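Local coordinates for acetoin utilization protein (Exiguobacterium sibiricum, PDB 2Q04) that is probably an acetyltransferase of the GNAT family that uses acetyl-CoA, perhaps with a role in acetoin utilization, at residues 79-84 against 93-98; 87-92 against 200-205. All blocks are in the same frame, centred on the assembly; numbering follows the deposited sequence.

In the fold
Both contacts involve the excursion between strands 71-79 and 95-103 of the GNAT-type sheet. Interaction 1 closes its base, where residues 79-84 leave the sheet beside 93-98; interaction 2 ties its far part, residues 87-92, to the end of helix 193-203. Their centres lie about 10 Å apart and they touch: Asp-82 O is within 2.7 Å of Ser-88 OG, a probable hydrogen bond, and Pro-81 CG packs 3.5 Å from Trp-87 O. Each has a calcium ion nearby. Interaction 2 supplies the backbone oxygens of Ser-88 and Gly-90 to one, while the side chain of Glu-97 in interaction 1 approaches the other, bound by Gly-99 and Thr-134, to about 4 Å.

Interaction 1. Residues 79-84 against 93-98; sequences LYPDPY and PYILEL
Leu-79 and Glu-97 form an antiparallel, hydrogen-bonded backbone pair at the end of strand 71-79, just where the chain departs from its neighbour, strand 95-103. Leu-79 N donates to Glu-97 O over 2.9 Å in the plane of that carbonyl, and Glu-97 N returns a bond of 2.7 Å to Leu-79 O. Beyond this pair the residues of 79-84 turn away, and side chains take over. Tyr-80 swings back along the strand: CG stands beside its own backbone N (chi1 -78°), which turns the edge of the ring toward the loop end of 93-98. That edge faces Ile-95 O, 3.2 Å from CD1 and in the ring plane, and at its tip OH donates to a lone pair of Pro-93 O at 3.1 Å. The same hydroxyl is also hydrogen-bonded to Gly-1 N, which places the N-terminus at this corner. Leu-96 CD1 comes obliquely to the ring, 4.0 Å from Tyr-80 CD1. Pro-81 crosses Ile-95 at about a right angle, CG against CG2 at 4.0 Å.

Glu-97 runs out extended, CG anti to the backbone N (chi1 -173°), and carries OE1 to within 3.4 Å of Pro-81 CA. One water donates to Glu-97 OE1 and to Tyr-80 O, at 3.1 Å in each case. Paired amides thus give way to a phenol, a proline ring and a single bridging water, which ties the carboxylate of the buried Glu-97 to the carbonyl of the departing loop, with a bound calcium ion about 4 Å from the Glu-97 side chain.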
loop_
_atom_site.group_PDB
_atom_site.type_symbol
_atom_site.label_atom_id
_atom_site.label_comp_id
_atom_site.label_asym_id
_atom_site.label_seq_id
_atom_site.Cartn_x
_atom_site.Cartn_y
_atom_site.Cartn_z
ATOM N N LEU A 79 6.965 -2.537 1.662
ATOM C CA LEU A 79 8.384 -2.469 1.977
ATOM C C LEU A 79 8.540 -1.854 3.343
ATOM O O LEU A 79 7.554 -1.400 3.942
ATOM C CB LEU A 79 9.140 -1.630 0.929
ATOM C CG LEU A 79 8.779 -0.135 0.818
ATOM C CD1 LEU A 79 9.795 0.582 -0.063
ATOM C CD2 LEU A 79 7.347 0.071 0.286
ATOM N N TYR A 80 9.769 -1.823 3.850
ATOM C CA TYR A 80 10.026 -1.184 5.135
ATOM C C TYR A 80 9.865 0.313 5.008
ATOM O O TYR A 80 10.143 0.878 3.954
ATOM C CB TYR A 80 11.424 -1.523 5.656
ATOM C CG TYR A 80 11.528 -2.896 6.277
ATOM C CD1 TYR A 80 10.564 -3.349 7.176
ATOM C CD2 TYR A 80 12.625 -3.706 6.031
ATOM C CE1 TYR A 80 10.655 -4.583 7.751
ATOM C CE2 TYR A 80 12.734 -4.954 6.614
ATOM C CZ TYR A 80 11.748 -5.387 7.478
ATOM O OH TYR A 80 11.847 -6.629 8.070
ATOM N N PRO A 81 9.391 0.970 6.089
ATOM C CA PRO A 81 9.174 2.414 6.077
ATOM C C PRO A 81 10.411 3.206 5.668
ATOM O O PRO A 81 11.528 2.764 5.889
ATOM C CB PRO A 81 8.791 2.722 7.529
ATOM C CG PRO A 81 8.262 1.461 8.061
ATOM C CD PRO A 81 9.007 0.372 7.384
ATOM N N ASP A 82 10.189 4.384 5.091
ATOM C CA ASP A 82 11.284 5.242 4.598
ATOM C C ASP A 82 12.203 5.694 5.746
ATOM O O ASP A 82 11.729 6.206 6.752
ATOM C CB ASP A 82 10.697 6.478 3.875
ATOM C CG ASP A 82 11.772 7.340 3.212
ATOM O OD1 ASP A 82 12.390 8.175 3.908
ATOM O OD2 ASP A 82 11.955 7.219 1.981
ATOM N N PRO A 83 13.534 5.525 5.571
ATOM C CA PRO A 83 14.526 5.945 6.580
ATOM C C PRO A 83 14.424 7.424 6.980
ATOM O O PRO A 83 14.902 7.803 8.047
ATOM C CB PRO A 83 15.865 5.692 5.878
ATOM C CG PRO A 83 15.580 4.668 4.869
ATOM C CD PRO A 83 14.174 4.890 4.410
ATOM N N TYR A 84 13.832 8.250 6.105
ATOM C CA TYR A 84 13.739 9.695 6.337
ATOM C C TYR A 84 12.295 10.161 6.652
ATOM O O TYR A 84 11.985 11.355 6.588
ATOM C CB TYR A 84 14.321 10.456 5.139
ATOM C CG TYR A 84 15.800 10.199 4.950
ATOM C CD1 TYR A 84 16.724 10.663 5.879
ATOM C CD2 TYR A 84 16.267 9.442 3.874
ATOM C CE1 TYR A 84 18.093 10.413 5.732
ATOM C CE2 TYR A 84 17.630 9.177 3.716
ATOM C CZ TYR A 84 18.541 9.669 4.657
ATOM O OH TYR A 84 19.904 9.421 4.515
ATOM N N PRO A 93 11.770 -4.758 13.024
ATOM C CA PRO A 93 11.589 -5.406 11.724
ATOM C C PRO A 93 10.166 -5.986 11.491
ATOM O O PRO A 93 9.909 -6.580 10.430
ATOM C CB PRO A 93 12.624 -6.530 11.753
ATOM C CG PRO A 93 12.779 -6.866 13.190
ATOM C CD PRO A 93 12.519 -5.612 13.970
ATOM N N TYR A 94 9.265 -5.821 12.471
ATOM C CA TYR A 94 7.879 -6.304 12.339
ATOM C C TYR A 94 6.947 -5.207 11.829
ATOM O O TYR A 94 5.750 -5.420 11.691
ATOM C CB TYR A 94 7.365 -6.834 13.677
ATOM C CG TYR A 94 8.138 -8.031 14.199
ATOM C CD1 TYR A 94 7.894 -9.306 13.703
ATOM C CD2 TYR A 94 9.105 -7.884 15.182
ATOM C CE1 TYR A 94 8.593 -10.389 14.157
ATOM C CE2 TYR A 94 9.803 -8.956 15.646
ATOM C CZ TYR A 94 9.546 -10.218 15.130
ATOM O OH TYR A 94 10.248 -11.309 15.596
ATOM N N ILE A 95 7.499 -4.027 11.569
ATOM C CA ILE A 95 6.717 -2.935 11.024
ATOM C C ILE A 95 6.996 -2.781 9.523
ATOM O O ILE A 95 8.136 -2.542 9.104
ATOM C CB ILE A 95 6.982 -1.610 11.781
ATOM C CG1 ILE A 95 6.398 -1.706 13.196
ATOM C CG2 ILE A 95 6.351 -0.421 11.030
ATOM C CD1 ILE A 95 6.591 -0.471 14.036
ATOM N N LEU A 96 5.945 -2.969 8.725
ATOM C CA LEU A 96 6.039 -2.939 7.279
ATOM C C LEU A 96 5.131 -1.845 6.751
ATOM O O LEU A 96 4.094 -1.570 7.332
ATOM C CB LEU A 96 5.593 -4.293 6.717
ATOM C CG LEU A 96 5.917 -4.595 5.258
ATOM C CD1 LEU A 96 7.418 -4.720 5.048
ATOM C CD2 LEU A 96 5.222 -5.869 4.834
ATOM N N GLU A 97 5.522 -1.211 5.658
ATOM C CA GLU A 97 4.689 -0.170 5.073
ATOM C C GLU A 97 4.066 -0.605 3.750
ATOM O O GLU A 97 4.739 -1.142 2.886
ATOM C CB GLU A 97 5.476 1.135 4.872
ATOM C CG GLU A 97 4.575 2.320 4.411
ATOM C CD GLU A 97 5.360 3.549 3.995
ATOM O OE1 GLU A 97 6.598 3.520 4.074
ATOM O OE2 GLU A 97 4.728 4.534 3.556
ATOM N N LEU A 98 2.757 -0.443 3.657
ATOM C CA LEU A 98 2.074 -0.508 2.406
ATOM C C LEU A 98 2.371 0.809 1.740
ATOM O O LEU A 98 1.805 1.838 2.106
ATOM C CB LEU A 98 0.557 -0.680 2.637
ATOM C CG LEU A 98 -0.362 -0.962 1.428
ATOM C CD1 LEU A 98 -1.775 -1.250 1.917
ATOM C CD2 LEU A 98 -0.377 0.200 0.422
HETATM O O HOH W 1 9.124 3.296 2.337
#

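Interaction 2. Residues 87-92 against 200-205; sequences WSEGNN and DALRLR. With CA (calcium ion), chain H.
Trp-87 and Glu-89 bring the loop against the last turn of helix 193-203 by packing and by charge. The apolar part centres on Leu-202, which points at the loop and divides its methyls: CD1 reaches Trp-87 O at 3.6 Å, and CD2 lies 3.5 Å from Glu-89 CB. The indole comes edge-on to the next residue, with CZ3 3.7 Å from Arg-203 CA and Arg-203 CB also in the ring plane.

The polar part is a salt bridge between Glu-89 and Arg-205, approaching from opposite directions with their flat groups 71° apart. Arg-205 NH2 donates 3.3 Å to the syn lone pair of Glu-89 OE2, which lies in the guanidinium plane, while NE makes a shorter but badly angled, weak bond of 3.0 Å to OE1. With an alanine here the contact of CB with Leu-202 could persist, but the guanidinium of Arg-205 would probably lose its carboxylate mate and be set free to turn.

Metal coordination falls to the backbone of the same loop: the calcium ion is bound by Ser-88 O at 2.5 Å and Gly-90 O at 2.4 Å.

His-198 of the same helix also hydrogen-bonds Glu-89 O through NE2. Toward the sheet, Trp-87 packs on Leu-132 and Thr-134 of strand 130-135 and on Leu-183 of strand 182-187, so its indole is wedged between the sheet and the end of helix 193-203.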
loop_
_atom_site.group_PDB
_atom_site.type_symbol
_atom_site.label_atom_id
_atom_site.label_comp_id
_atom_site.label_asym_id
_atom_site.label_seq_id
_atom_site.Cartn_x
_atom_site.Cartn_y
_atom_site.Cartn_z
ATOM N N TRP A 87 8.104 6.871 10.435
ATOM C CA TRP A 87 7.606 5.502 10.595
ATOM C C TRP A 87 8.728 4.425 10.637
ATOM O O TRP A 87 8.468 3.282 10.985
ATOM C CB TRP A 87 6.589 5.188 9.484
ATOM C CG TRP A 87 5.630 6.288 9.300
ATOM C CD1 TRP A 87 5.600 7.184 8.267
ATOM C CD2 TRP A 87 4.674 6.748 10.254
ATOM N NE1 TRP A 87 4.639 8.134 8.493
ATOM C CE2 TRP A 87 4.058 7.895 9.710
ATOM C CE3 TRP A 87 4.262 6.292 11.509
ATOM C CZ2 TRP A 87 3.050 8.594 10.382
ATOM C CZ3 TRP A 87 3.258 6.982 12.170
ATOM C CH2 TRP A 87 2.668 8.124 11.606
ATOM N N SER A 88 9.977 4.830 10.362
ATOM C CA SER A 88 11.096 3.891 10.332
ATOM C C SER A 88 11.956 3.953 11.595
ATOM O O SER A 88 12.927 3.222 11.713
ATOM C CB SER A 88 11.976 4.152 9.103
ATOM O OG SER A 88 12.589 5.424 9.169
ATOM N N GLU A 89 11.595 4.813 12.535
ATOM C CA GLU A 89 12.383 4.964 13.769
ATOM C C GLU A 89 12.483 3.652 14.560
ATOM O O GLU A 89 11.564 2.829 14.541
ATOM C CB GLU A 89 11.779 6.036 14.663
ATOM C CG GLU A 89 12.156 7.426 14.305
ATOM C CD GLU A 89 11.880 8.403 15.421
ATOM O OE1 GLU A 89 11.432 7.967 16.511
ATOM O OE2 GLU A 89 12.134 9.601 15.223
ATOM N N GLY A 90 13.596 3.478 15.267
ATOM C CA GLY A 90 13.786 2.310 16.111
ATOM C C GLY A 90 14.150 1.070 15.323
ATOM O O GLY A 90 14.124 1.071 14.094
ATOM N N ASN A 91 14.489 0.008 16.040
ATOM C CA ASN A 91 14.880 -1.241 15.421
ATOM C C ASN A 91 13.758 -2.253 15.503
ATOM O O ASN A 91 13.828 -3.209 16.275
ATOM C CB ASN A 91 16.125 -1.793 16.106
ATOM C CG ASN A 91 16.600 -3.069 15.496
ATOM O OD1 ASN A 91 16.089 -3.507 14.466
ATOM N ND2 ASN A 91 17.580 -3.691 16.126
ATOM N N ASN A 92 12.724 -2.052 14.694
ATOM C CA ASN A 92 11.578 -2.945 14.690
ATOM C C ASN A 92 11.306 -3.510 13.285
ATOM O O ASN A 92 10.659 -2.852 12.461
ATOM C CB ASN A 92 10.345 -2.216 15.212
ATOM C CG ASN A 92 9.220 -3.157 15.566
ATOM O OD1 ASN A 92 9.092 -4.231 14.988
ATOM N ND2 ASN A 92 8.391 -2.753 16.507
ATOM N N ASP A 200 2.437 2.739 18.413
ATOM C CA ASP A 200 1.737 3.810 19.154
ATOM C C ASP A 200 2.689 4.955 19.475
ATOM O O ASP A 200 2.298 6.108 19.470
ATOM C CB ASP A 200 1.145 3.281 20.480
ATOM C CG ASP A 200 -0.065 2.387 20.275
ATOM O OD1 ASP A 200 -0.739 2.499 19.222
ATOM O OD2 ASP A 200 -0.361 1.583 21.194
ATOM N N ALA A 201 3.934 4.609 19.797
ATOM C CA ALA A 201 4.959 5.597 20.115
ATOM C C ALA A 201 5.367 6.409 18.871
ATOM O O ALA A 201 5.764 7.567 18.983
ATOM C CB ALA A 201 6.173 4.916 20.724
ATOM N N LEU A 202 5.286 5.782 17.696
ATOM C CA LEU A 202 5.624 6.460 16.433
ATOM C C LEU A 202 4.529 7.431 16.001
ATOM O O LEU A 202 4.814 8.540 15.570
ATOM C CB LEU A 202 5.863 5.440 15.319
ATOM C CG LEU A 202 7.108 4.576 15.452
ATOM C CD1 LEU A 202 7.146 3.550 14.339
ATOM C CD2 LEU A 202 8.370 5.429 15.444
ATOM N N ARG A 203 3.277 6.997 16.094
ATOM C CA ARG A 203 2.151 7.828 15.641
ATOM C C ARG A 203 1.809 8.936 16.646
ATOM O O ARG A 203 1.324 9.977 16.266
ATOM C CB ARG A 203 0.916 6.969 15.350
ATOM C CG ARG A 203 0.215 6.463 16.568
ATOM C CD ARG A 203 -0.852 5.477 16.205
ATOM N NE ARG A 203 -1.483 4.900 17.391
ATOM C CZ ARG A 203 -2.475 5.472 18.070
ATOM N NH1 ARG A 203 -2.983 6.629 17.675
ATOM N NH2 ARG A 203 -2.976 4.870 19.137
ATOM N N LEU A 204 2.049 8.678 17.932
ATOM C CA LEU A 204 1.880 9.703 18.980
ATOM C C LEU A 204 3.255 10.074 19.488
ATOM O O LEU A 204 3.632 9.764 20.626
ATOM C CB LEU A 204 1.001 9.183 20.110
ATOM C CG LEU A 204 -0.453 8.912 19.714
ATOM C CD1 LEU A 204 -1.168 8.133 20.796
ATOM C CD2 LEU A 204 -1.196 10.228 19.403
ATOM N N ARG A 205 3.985 10.780 18.628
ATOM C CA ARG A 205 5.420 10.985 18.763
ATOM C C ARG A 205 5.797 12.025 19.829
ATOM O O ARG A 205 6.867 11.944 20.432
ATOM C CB ARG A 205 5.987 11.404 17.390
ATOM C CG ARG A 205 7.492 11.456 17.299
ATOM C CD ARG A 205 8.136 10.076 17.459
ATOM N NE ARG A 205 9.592 10.172 17.401
ATOM C CZ ARG A 205 10.356 10.652 18.394
ATOM N NH1 ARG A 205 9.799 11.083 19.532
ATOM N NH2 ARG A 205 11.682 10.722 18.244
HETATM CA CA CA H . 13.166 0.702 11.887
#